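Long-range contacts in glutathione s-transferase (Agrobacterium tumefaciens, PDB 2YCD), which binds a glutathione conjugate and, as a member of the glutathione transferase superfamily, probably joins glutathione to electrophilic compounds, possibly herbicides among them: residues 16-21 / 47-53; 35-39 / 216-220. All coordinates share one frame; numbering follows the deposited sequence.

Contact 1 (16-21 / 47-53)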
loop_
_atom_site.group_PDB
_atom_site.type_symbol
_atom_site.label_atom_id
_atom_site.label_comp_id
_atom_site.label_asym_id
_atom_site.label_seq_id
_atom_site.Cartn_x
_atom_site.Cartn_y
_atom_site.Cartn_z
ATOM N N ASN A 16 -8.616 11.994 -23.173
ATOM C CA ASN A 16 -7.438 11.262 -22.713
ATOM C C ASN A 16 -6.970 11.807 -21.367
ATOM O O ASN A 16 -7.065 13.003 -21.125
ATOM C CB ASN A 16 -6.298 11.475 -23.710
ATOM C CG ASN A 16 -6.588 10.909 -25.090
ATOM O OD1 ASN A 16 -7.425 10.015 -25.273
ATOM N ND2 ASN A 16 -5.878 11.435 -26.079
ATOM N N PRO A 17 -6.451 10.937 -20.493
ATOM C CA PRO A 17 -5.886 11.418 -19.236
ATOM C C PRO A 17 -4.465 11.975 -19.415
ATOM O O PRO A 17 -3.765 11.672 -20.395
ATOM C CB PRO A 17 -5.860 10.151 -18.377
ATOM C CG PRO A 17 -5.598 9.068 -19.360
ATOM C CD PRO A 17 -6.384 9.469 -20.606
ATOM N N THR A 18 -4.073 12.817 -18.462
ATOM C CA THR A 18 -2.745 13.403 -18.397
ATOM C C THR A 18 -2.099 13.001 -17.065
ATOM O O THR A 18 -2.715 13.137 -16.009
ATOM C CB THR A 18 -2.806 14.940 -18.484
ATOM O OG1 THR A 18 -3.389 15.295 -19.744
ATOM C CG2 THR A 18 -1.402 15.540 -18.380
ATOM N N ILE A 19 -0.879 12.486 -17.124
ATOM C CA ILE A 19 -0.170 12.094 -15.915
ATOM C C ILE A 19 1.078 12.934 -15.696
ATOM O O ILE A 19 1.725 13.377 -16.653
ATOM C CB ILE A 19 0.177 10.606 -15.920
ATOM C CG1 ILE A 19 1.230 10.302 -16.966
ATOM C CG2 ILE A 19 -1.106 9.759 -16.121
ATOM C CD1 ILE A 19 1.699 8.851 -16.929
ATOM N N THR A 20 1.409 13.191 -14.445
ATOM C CA THR A 20 2.637 13.932 -14.159
ATOM C C THR A 20 3.812 12.984 -13.994
ATOM O O THR A 20 3.671 11.866 -13.464
ATOM C CB THR A 20 2.509 14.800 -12.905
ATOM O OG1 THR A 20 2.043 13.975 -11.824
ATOM C CG2 THR A 20 1.539 15.979 -13.132
ATOM N N VAL A 21 4.974 13.432 -14.463
ATOM C CA VAL A 21 6.199 12.626 -14.488
ATOM C C VAL A 21 7.381 13.558 -14.233
ATOM O O VAL A 21 7.233 14.775 -14.341
ATOM C CB VAL A 21 6.406 11.918 -15.853
ATOM C CG1 VAL A 21 5.165 11.104 -16.234
ATOM C CG2 VAL A 21 6.758 12.929 -16.961
ATOM N N GLN A 47 -5.399 2.861 -24.029
ATOM C CA GLN A 47 -5.849 4.237 -23.802
ATOM C C GLN A 47 -4.739 5.258 -24.092
ATOM O O GLN A 47 -3.754 5.322 -23.356
ATOM C CB GLN A 47 -6.315 4.397 -22.356
ATOM C CG GLN A 47 -6.619 5.836 -21.969
ATOM C CD GLN A 47 -7.819 6.369 -22.704
ATOM O OE1 GLN A 47 -8.919 5.829 -22.575
ATOM N NE2 GLN A 47 -7.615 7.417 -23.501
ATOM N N PRO A 48 -4.891 6.082 -25.154
ATOM C CA PRO A 48 -3.917 7.160 -25.373
ATOM C C PRO A 48 -3.862 8.116 -24.185
ATOM O O PRO A 48 -4.872 8.342 -23.522
ATOM C CB PRO A 48 -4.450 7.888 -26.624
ATOM C CG PRO A 48 -5.375 6.896 -27.279
ATOM C CD PRO A 48 -5.965 6.074 -26.169
ATOM N N TYR A 49 -2.681 8.643 -23.892
ATOM C CA TYR A 49 -2.534 9.532 -22.751
ATOM C C TYR A 49 -1.465 10.578 -23.033
ATOM O O TYR A 49 -0.746 10.529 -24.063
ATOM C CB TYR A 49 -2.206 8.736 -21.471
ATOM C CG TYR A 49 -0.832 8.090 -21.486
ATOM C CD1 TYR A 49 -0.626 6.856 -22.093
ATOM C CD2 TYR A 49 0.258 8.717 -20.897
ATOM C CE1 TYR A 49 0.631 6.253 -22.112
ATOM C CE2 TYR A 49 1.527 8.117 -20.910
ATOM C CZ TYR A 49 1.704 6.900 -21.538
ATOM O OH TYR A 49 2.956 6.318 -21.546
ATOM N N HIS A 50 -1.365 11.527 -22.118
ATOM C CA HIS A 50 -0.437 12.639 -22.226
ATOM C C HIS A 50 0.335 12.773 -20.936
ATOM O O HIS A 50 -0.097 12.262 -19.888
ATOM C CB HIS A 50 -1.204 13.935 -22.541
ATOM C CG HIS A 50 -2.155 13.776 -23.675
ATOM N ND1 HIS A 50 -1.755 13.868 -24.992
ATOM C CD2 HIS A 50 -3.466 13.432 -23.705
ATOM C CE1 HIS A 50 -2.783 13.627 -25.780
ATOM N NE2 HIS A 50 -3.837 13.357 -25.023
ATOM N N VAL A 51 1.478 13.442 -20.998
ATOM C CA VAL A 51 2.253 13.679 -19.791
ATOM C C VAL A 51 2.534 15.153 -19.580
ATOM O O VAL A 51 2.596 15.944 -20.540
ATOM C CB VAL A 51 3.579 12.875 -19.753
ATOM C CG1 VAL A 51 3.320 11.383 -20.000
ATOM C CG2 VAL A 51 4.605 13.422 -20.754
ATOM N N ARG A 52 2.674 15.510 -18.311
ATOM C CA ARG A 52 3.134 16.824 -17.916
ATOM C C ARG A 52 4.425 16.636 -17.130
ATOM O O ARG A 52 4.419 16.024 -16.059
ATOM C CB ARG A 52 2.068 17.524 -17.071
ATOM C CG ARG A 52 2.428 18.924 -16.643
ATOM C CD ARG A 52 1.173 19.761 -16.367
ATOM N NE ARG A 52 0.334 19.187 -15.318
ATOM C CZ ARG A 52 0.417 19.520 -14.034
ATOM N NH1 ARG A 52 1.305 20.423 -13.645
ATOM N NH2 ARG A 52 -0.388 18.953 -13.140
ATOM N N ARG A 53 5.529 17.136 -17.680
ATOM C CA ARG A 53 6.837 16.966 -17.056
ATOM C C ARG A 53 7.087 18.033 -15.999
ATOM O O ARG A 53 6.902 19.226 -16.253
ATOM C CB ARG A 53 7.930 17.053 -18.123
ATOM C CG ARG A 53 7.884 15.957 -19.180
ATOM C CD ARG A 53 8.898 16.235 -20.299
ATOM N NE ARG A 53 8.641 17.521 -20.942
ATOM C CZ ARG A 53 9.535 18.193 -21.663
ATOM N NH1 ARG A 53 10.760 17.707 -21.842
ATOM N NH2 ARG A 53 9.204 19.357 -22.204
#
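H50 to R53 run parallel to T18 to V21 as the two strands of the beta-alpha-beta unit that begins the thioredoxin-like domain of a glutathione transferase. The backbone ladder zips from P17 onward: H50 N donates to P17 O, I19 N to H50 O (2.9 Å), R52 N to I19 O (2.9 Å) and V21 N to R52 O. H50 O also takes a CA-H...O contact from T18 CA (3.2 Å). On the face shared by I19, V21 and V51 the packing is aliphatic. In the one of its two conformers described here, I19 CG1 stands between the backbone N and the carbonyl carbon (chi1 69°) and meets V51 CG1 at 3.8 Å, while CD1 comes obliquely to Y49 CE2, 4.1 Å away. Helix 35-45 covers this face, and the Y49 hydroxyl bonds to R39 there. The T18, T20, H50 and R52 side chains take the other face. In one of the two R52 conformers, T20 CG2 sits 3.5 Å from R52 NH2, over one face of the guanidinium near its rim, the two side chains pointing the same way; T20 OG1 turns to the backbone N of S75 in the next strand, and R52 makes a cation-pi contact with Y67. Ahead of the strands, P17 CG touches Y49 CB, and P17 CD rests against the carbonyl oxygen of P48. That same oxygen receives Q47 NE2 in its carbonyl plane, on a lone pair, which pins the bent glutamine side chain beside P17 CD. At the partly exposed end N16 ND2 donates to H50 NE2 over 3.0 Å, nearly straight at 165°; the imidazole nitrogen lies in the amide plane of N16, whereas ND2 stands 27° out of the ring plane.

Contact 2 (35-39 / 216-220)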
loop_
_atom_site.group_PDB
_atom_site.type_symbol
_atom_site.label_atom_id
_atom_site.label_comp_id
_atom_site.label_asym_id
_atom_site.label_seq_id
_atom_site.Cartn_x
_atom_site.Cartn_y
_atom_site.Cartn_z
ATOM N N ASP A 35 5.505 6.483 -12.265
ATOM C CA ASP A 35 4.698 6.678 -13.472
ATOM C C ASP A 35 4.696 5.403 -14.329
ATOM O O ASP A 35 3.764 5.173 -15.099
ATOM C CB ASP A 35 5.214 7.860 -14.307
ATOM C CG ASP A 35 6.656 7.670 -14.769
ATOM O OD1 ASP A 35 7.553 7.555 -13.903
ATOM O OD2 ASP A 35 6.915 7.618 -15.987
ATOM N N MET A 36 5.713 4.558 -14.192
ATOM C CA MET A 36 5.821 3.401 -15.073
ATOM C C MET A 36 4.619 2.434 -14.995
ATOM O O MET A 36 4.079 2.036 -16.033
ATOM C CB MET A 36 7.146 2.679 -14.852
ATOM C CG MET A 36 7.330 1.495 -15.770
ATOM S SD MET A 36 7.511 1.948 -17.531
ATOM C CE MET A 36 7.534 0.290 -18.179
ATOM N N PRO A 37 4.186 2.047 -13.778
ATOM C CA PRO A 37 3.024 1.137 -13.747
ATOM C C PRO A 37 1.778 1.781 -14.324
ATOM O O PRO A 37 0.961 1.085 -14.922
ATOM C CB PRO A 37 2.838 0.815 -12.246
ATOM C CG PRO A 37 3.689 1.869 -11.513
ATOM C CD PRO A 37 4.834 2.156 -12.458
ATOM N N VAL A 38 1.622 3.097 -14.163
ATOM C CA VAL A 38 0.486 3.800 -14.750
ATOM C C VAL A 38 0.553 3.777 -16.295
ATOM O O VAL A 38 -0.436 3.475 -16.954
ATOM C CB VAL A 38 0.435 5.253 -14.225
ATOM C CG1 VAL A 38 -0.661 6.041 -14.945
ATOM C CG2 VAL A 38 0.204 5.259 -12.701
ATOM N N ARG A 39 1.707 4.125 -16.862
ATOM C CA ARG A 39 1.911 4.067 -18.310
ATOM C C ARG A 39 1.629 2.661 -18.830
ATOM O O ARG A 39 0.985 2.491 -19.881
ATOM C CB ARG A 39 3.349 4.446 -18.653
ATOM C CG ARG A 39 3.741 5.896 -18.377
ATOM C CD ARG A 39 5.219 6.036 -18.734
ATOM N NE ARG A 39 5.793 7.379 -18.626
ATOM C CZ ARG A 39 5.778 8.266 -19.622
ATOM N NH1 ARG A 39 5.109 8.020 -20.749
ATOM N NH2 ARG A 39 6.388 9.430 -19.465
ATOM N N ALA A 216 5.274 1.456 -22.947
ATOM C CA ALA A 216 5.428 2.310 -21.767
ATOM C C ALA A 216 6.890 2.638 -21.484
ATOM O O ALA A 216 7.221 3.775 -21.197
ATOM C CB ALA A 216 4.772 1.655 -20.555
ATOM N N PHE A 217 7.757 1.638 -21.573
ATOM C CA PHE A 217 9.171 1.830 -21.295
ATOM C C PHE A 217 9.796 2.803 -22.293
ATOM O O PHE A 217 10.564 3.689 -21.910
ATOM C CB PHE A 217 9.906 0.483 -21.330
ATOM C CG PHE A 217 11.348 0.580 -20.910
ATOM C CD1 PHE A 217 12.334 0.912 -21.826
ATOM C CD2 PHE A 217 11.704 0.340 -19.593
ATOM C CE1 PHE A 217 13.668 1.013 -21.421
ATOM C CE2 PHE A 217 13.025 0.441 -19.193
ATOM C CZ PHE A 217 14.000 0.772 -20.108
ATOM N N ASP A 218 9.476 2.645 -23.575
ATOM C CA ASP A 218 10.042 3.533 -24.597
ATOM C C ASP A 218 9.577 4.970 -24.379
ATOM O O ASP A 218 10.315 5.926 -24.646
ATOM C CB ASP A 218 9.654 3.075 -26.005
ATOM C CG ASP A 218 10.354 1.788 -26.429
ATOM O OD1 ASP A 218 11.230 1.293 -25.690
ATOM O OD2 ASP A 218 9.997 1.281 -27.508
ATOM N N ALA A 219 8.351 5.144 -23.885
ATOM C CA ALA A 219 7.854 6.489 -23.646
ATOM C C ALA A 219 8.546 7.187 -22.477
ATOM O O ALA A 219 8.898 8.370 -22.586
ATOM C CB ALA A 219 6.319 6.493 -23.498
ATOM N N GLN A 220 8.773 6.491 -21.363
ATOM C CA GLN A 220 9.515 7.125 -20.277
ATOM C C GLN A 220 10.965 7.398 -20.712
ATOM O O GLN A 220 11.554 8.408 -20.334
ATOM C CB GLN A 220 9.427 6.322 -18.962
ATOM C CG GLN A 220 10.025 4.907 -18.992
ATOM C CD GLN A 220 11.535 4.890 -18.781
ATOM O OE1 GLN A 220 12.074 5.657 -17.973
ATOM N NE2 GLN A 220 12.222 3.983 -19.480
#
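The interface between the thioredoxin-like and the all-helical domain of this glutathione transferase is crossed here, where helix 35-45 packs on helix 211-225; the axes of segments 35-39 and 216-220 approach to 9.5 Å, with 133° between their directions. R39 and A216 have the nearest CA atoms across the segments, and their CB atoms touch at 3.7 Å. From there the arginine chain runs extended from CG to NE and lays one face of its guanidinium over the turn at A219 and Q220: Q220 N lies 3.9 Å above the centre of that plane, and A219 CB comes within 3.4 Å of R39 NH1. D35, one turn earlier, holds the group at its edge. R39 NE reaches D35 OD2 at 2.9 Å in a salt bridge, almost in the guanidinium plane and on the anti lone pair of the carboxylate, so the flat group is fixed in rotation while its face stays on the helix. M36 supplies the apolar half. Its CG is anti to the backbone N (chi1 -178°), and a bend at chi2 swings the thioether across to the other helix, where CE meets A216 CB and F217 CB, both at 3.9 Å. On the far helix the Q220 side chain folds back: NE2 bonds F217 O and sits over the centre of the F217 ring, 3.5 Å above its plane, and has a second acceptor in G29 O. Around the pair, helix 176-185 packs on M36, strand 18-22 lies against D35 and R39, and V223, further along helix 211-225, also touches R39.

Overall arrangement
The chain interleaves the two contacts: helix 35-45, which supplies one side of contact 2, is the crossover between the strands paired in contact 1. Their centres lie 10 Å apart, and R39 joins them: its NH1 is 2.9 Å from Y49 OH, and NH2 packs on V51 CG1 at 3.7 Å. V21 CG1 adds a contact to D35 CB at 3.8 Å. Helix 35-45 thus lies against both the strands and helix 211-225, and the last helix also reaches Y49 and R53. The bound S-(p-nitrobenzyl)glutathione lies close by, about 6 Å from the D35 side chain and about 8 Å from that of T20; R34, immediately before contact 2, lines its pocket.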